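Local atomic coordinates of malonyl CoA-acyl carrier protein transacylase (Burkholderia pseudomallei 1710b, PDB entry 3EZO), a protein that probably transfers the malonyl group of malonyl-CoA to holo-acyl carrier protein, yielding malonyl-ACP and free CoA. Residues 150-155 against 187-192; 157-162 against 178-183. All blocks are in the same frame, centred on the assembly; numbering follows the deposited sequence.

Interaction 1 (150-155 against 187-192); sequences RAVCAE and EIAKEK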
# COMPACT_ATOMS: atom_id res chain seq x y z
N ARG A 150 10.41 18.38 0.78
CA ARG A 150 10.20 18.78 2.19
C ARG A 150 10.27 20.29 2.36
O ARG A 150 9.42 20.89 3.08
CB ARG A 150 11.17 18.06 3.13
CG ARG A 150 10.92 16.55 3.22
CD ARG A 150 11.98 15.91 4.10
NE ARG A 150 11.82 14.46 4.27
CZ ARG A 150 12.62 13.51 3.77
NH1 ARG A 150 13.71 13.82 3.03
NH2 ARG A 150 12.35 12.23 4.02
N ALA A 151 11.24 20.92 1.68
CA ALA A 151 11.42 22.39 1.71
C ALA A 151 10.19 23.09 1.12
O ALA A 151 9.66 24.03 1.72
CB ALA A 151 12.72 22.84 0.96
N VAL A 152 9.71 22.59 -0.02
CA VAL A 152 8.47 23.09 -0.61
C VAL A 152 7.31 23.08 0.38
O VAL A 152 6.61 24.09 0.54
CB VAL A 152 8.07 22.31 -1.87
CG1 VAL A 152 6.58 22.65 -2.29
CG2 VAL A 152 9.11 22.55 -2.97
N CYS A 153 7.13 21.96 1.08
CA CYS A 153 6.05 21.82 2.07
C CYS A 153 6.25 22.74 3.28
O CYS A 153 5.29 23.35 3.75
CB CYS A 153 5.93 20.39 2.52
SG CYS A 153 5.28 19.27 1.20
N ALA A 154 7.49 22.88 3.74
CA ALA A 154 7.78 23.72 4.88
C ALA A 154 7.44 25.19 4.52
O ALA A 154 6.77 25.89 5.25
CB ALA A 154 9.27 23.53 5.33
N GLU A 155 7.79 25.59 3.31
CA GLU A 155 7.44 26.90 2.81
C GLU A 155 5.92 27.12 2.59
O GLU A 155 5.36 28.14 3.02
CB GLU A 155 8.23 27.10 1.51
CG GLU A 155 8.18 28.49 0.94
CD GLU A 155 9.05 28.61 -0.28
OE1 GLU A 155 9.97 27.73 -0.48
OE2 GLU A 155 8.78 29.57 -1.03
N GLU A 187 2.27 25.08 -6.47
CA GLU A 187 2.74 26.33 -7.07
C GLU A 187 4.24 26.53 -6.81
O GLU A 187 5.03 26.74 -7.74
CB GLU A 187 1.92 27.44 -6.43
CG GLU A 187 2.03 28.78 -6.99
CD GLU A 187 1.31 29.74 -6.06
OE1 GLU A 187 0.07 29.55 -5.86
OE2 GLU A 187 2.01 30.62 -5.47
N ILE A 188 4.65 26.40 -5.55
CA ILE A 188 6.08 26.48 -5.20
C ILE A 188 6.90 25.41 -5.96
O ILE A 188 7.98 25.72 -6.52
CB ILE A 188 6.31 26.37 -3.66
CG1 ILE A 188 5.63 27.53 -2.94
CG2 ILE A 188 7.79 26.37 -3.32
CD1 ILE A 188 5.80 27.51 -1.45
N ALA A 189 6.37 24.19 -6.00
CA ALA A 189 7.08 23.06 -6.62
C ALA A 189 7.39 23.37 -8.08
O ALA A 189 8.52 23.16 -8.55
CB ALA A 189 6.30 21.81 -6.51
N LYS A 190 6.37 23.85 -8.78
CA LYS A 190 6.52 24.29 -10.18
C LYS A 190 7.58 25.38 -10.31
O LYS A 190 8.45 25.28 -11.18
CB LYS A 190 5.19 24.76 -10.78
CG LYS A 190 4.23 23.64 -11.08
CD LYS A 190 2.78 24.12 -11.17
CE LYS A 190 1.81 22.96 -11.57
NZ LYS A 190 0.35 23.10 -11.15
N GLU A 191 7.55 26.37 -9.43
CA GLU A 191 8.56 27.44 -9.47
C GLU A 191 9.96 26.88 -9.33
O GLU A 191 10.88 27.40 -9.95
CB GLU A 191 8.36 28.47 -8.33
CG GLU A 191 7.05 29.27 -8.37
CD GLU A 191 6.64 29.83 -6.97
OE1 GLU A 191 7.40 29.68 -5.98
OE2 GLU A 191 5.55 30.43 -6.86
N LYS A 192 10.11 25.85 -8.50
CA LYS A 192 11.42 25.23 -8.22
C LYS A 192 11.84 24.22 -9.31
O LYS A 192 12.90 23.60 -9.23
CB LYS A 192 11.40 24.52 -6.85
CG LYS A 192 11.49 25.47 -5.65
CD LYS A 192 11.67 24.72 -4.34
CE LYS A 192 12.32 25.61 -3.27
NZ LYS A 192 11.62 26.94 -3.13

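Interaction 2 (157-162 against 178-183); sequences SATGVV and TKAGIE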
# COMPACT_ATOMS: atom_id res chain seq x y z
N SER A 157 3.58 25.70 4.06
CA SER A 157 2.83 25.45 5.30
C SER A 157 2.29 26.71 5.96
O SER A 157 1.36 26.62 6.77
CB SER A 157 3.67 24.64 6.31
OG SER A 157 3.59 23.24 5.99
N ALA A 158 2.86 27.87 5.65
CA ALA A 158 2.27 29.15 6.09
C ALA A 158 0.82 29.33 5.65
O ALA A 158 0.11 30.12 6.26
CB ALA A 158 3.14 30.36 5.59
N THR A 159 0.40 28.66 4.57
CA THR A 159 -0.99 28.75 4.10
C THR A 159 -1.88 27.66 4.65
O THR A 159 -3.10 27.72 4.50
CB THR A 159 -1.12 28.76 2.57
OG1 THR A 159 -0.75 27.47 2.02
CG2 THR A 159 -0.26 29.83 1.99
N GLY A 160 -1.29 26.67 5.32
CA GLY A 160 -2.00 25.52 5.86
C GLY A 160 -1.02 24.35 5.89
O GLY A 160 -0.11 24.26 5.07
N VAL A 161 -1.23 23.43 6.83
CA VAL A 161 -0.37 22.24 6.98
C VAL A 161 -0.30 21.46 5.69
O VAL A 161 -1.32 21.26 5.03
CB VAL A 161 -0.87 21.35 8.14
CG1 VAL A 161 -0.21 20.00 8.18
CG2 VAL A 161 -0.69 22.09 9.47
N VAL A 162 0.91 21.07 5.31
CA VAL A 162 1.16 20.22 4.15
C VAL A 162 2.49 19.55 4.35
O VAL A 162 3.46 20.18 4.84
CB VAL A 162 1.08 21.02 2.79
CG1 VAL A 162 2.00 22.26 2.79
CG2 VAL A 162 1.35 20.13 1.61
N THR A 178 -3.75 20.23 4.14
CA THR A 178 -4.90 21.08 3.87
C THR A 178 -4.99 21.39 2.39
O THR A 178 -3.96 21.40 1.65
CB THR A 178 -4.84 22.44 4.62
OG1 THR A 178 -3.72 23.20 4.15
CG2 THR A 178 -4.78 22.25 6.14
N LYS A 179 -6.22 21.66 1.94
CA LYS A 179 -6.44 22.07 0.53
C LYS A 179 -5.53 23.24 0.16
O LYS A 179 -4.82 23.18 -0.83
CB LYS A 179 -7.94 22.40 0.25
N ALA A 180 -5.50 24.29 0.98
CA ALA A 180 -4.62 25.46 0.70
C ALA A 180 -3.13 25.13 0.65
O ALA A 180 -2.39 25.64 -0.23
CB ALA A 180 -4.88 26.59 1.74
N GLY A 181 -2.66 24.34 1.62
CA GLY A 181 -1.26 23.93 1.67
C GLY A 181 -0.84 23.18 0.41
O GLY A 181 0.24 23.42 -0.15
N ILE A 182 -1.69 22.23 0.01
CA ILE A 182 -1.46 21.42 -1.18
C ILE A 182 -1.37 22.32 -2.43
O ILE A 182 -0.43 22.21 -3.18
CB ILE A 182 -2.60 20.40 -1.33
CG1 ILE A 182 -2.37 19.24 -0.36
CG2 ILE A 182 -2.78 19.97 -2.78
CD1 ILE A 182 -1.12 18.54 -0.58
N GLU A 183 -2.34 23.21 -2.61
CA GLU A 183 -2.30 24.19 -3.72
C GLU A 183 -1.01 25.03 -3.76
O GLU A 183 -0.31 25.10 -4.78
CB GLU A 183 -3.54 25.10 -3.68
CG GLU A 183 -4.68 24.41 -4.34
CD GLU A 183 -5.99 25.19 -4.26
OE1 GLU A 183 -6.01 26.40 -4.59
OE2 GLU A 183 -6.99 24.56 -3.87

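Interaction 1 (150-155 against 187-192)
E155 and K192 reach out from opposite directions and meet in a salt bridge, with K192 NZ 3.2 Å from E155 OE1. The ammonium uses the syn lone pair of that oxygen, the one on the side of OE2. K192 sits just past the end of helix 179-191; its chain runs out fairly extended and then bends at the last torsion (chi4 50°), which turns NZ toward the carboxylate. A second acid lies close by: E155 OE2 is 5.1 Å from E191 OE1, too far for contact, and K192 probably offsets some of the repulsion between the two acids.

Beneath the bridge the contact turns apolar. I188 passes at a slant to E155; the I188 CD1 methyl lies 3.5 Å from E155 CG and reaches the carboxylate end too, so the isoleucine packs along the glutamate chain from CB to the acid group. V152, buried, is the apolar residue that helix 146-156 contributes to the contact. Its two methyls divide the work: V152 CG2 comes within 3.6 Å of K192 CD, against the aliphatic part of the lysine, whereas V152 CG1, placed opposite the backbone N by a chi1 of 167°, lies 4.0 Å from I188 CB. V152 CG1 is also 4.3 Å from A189 CB.

The small A189 marks the closest backbone passage, V152 CA to A189 CA being 6.2 Å. The segment axes approach to 9.5 Å at 135°, closer to antiparallel than to parallel. Around the contact, I188 also touches A156, K192 reaches T148, and A189 packs on L144 and A194.

Helices 146-156 and 179-191 are the two helices of a beta-alpha-beta-beta-alpha-beta unit whose antiparallel sheet has strand order 2-3-1-4. That is the ferredoxin-like small subdomain of FabD-type acyltransferases, and this is its helix-helix seam.

Interaction 2 (157-162 against 178-183)
V161 O takes two hydrogen bonds from T178. T178 N gives V161 O a nearly straight bond (2.8 Å, N-H...O 162°), arriving almost in line with the carbonyl; T178 OG1 reaches V161 O at 3.2 Å, off to one side and tilted out of the carbonyl plane. T178 is the N-cap of helix 179-191, and its OG1 also accepts from G181 N at 3.0 Å. With chi1 at 65°, the hydroxyl lies between its own backbone N and carbonyl carbon, where it can serve both partners.

Two glycines allow the close approach, G160 CA to G181 CA being 4.5 Å. G160 lets the T178 hydroxyl come up against its CA (G160 CA to T178 OG1 3.4 Å), and G181, with no side chain, lets G160 O approach G181 CA to 3.6 Å. Beside them A180 CB rests 3.5 Å from T159 O, while the T159 hydroxyl is bonded to A156 O, back in the preceding helix.

On the buried side V162 CG2 meets I182 CD1 at 3.7 Å. V162 opens strand 162-169 and also packs on C153 and A156 of helix 146-156 and A185 of helix 179-191; both V162 and I182 touch I175 of strand 172-176, so the contact fills the corner where both helices meet the sheet.

Helix 179-191 takes part in both interactions: its first turn in interaction 2, its last turns in interaction 1. Along the chain the order is 150-155, 157-162, 178-183, 187-192, so interaction 2 closes within the span bracketed by interaction 1, and the hairpin of strands 162-169 and 172-176 connects the two segments of interaction 2, beginning at V162. The centres are 11 Å apart, and the contacts touch directly where C153 CB comes within 3.4 Å of V162 O. Both lie well out from the chain's centre, in the small subdomain. Interaction 1 is remote from the predicted active-site residues; in interaction 2 the I182 side chain is about 11 Å from that of H207, a predicted active-site residue.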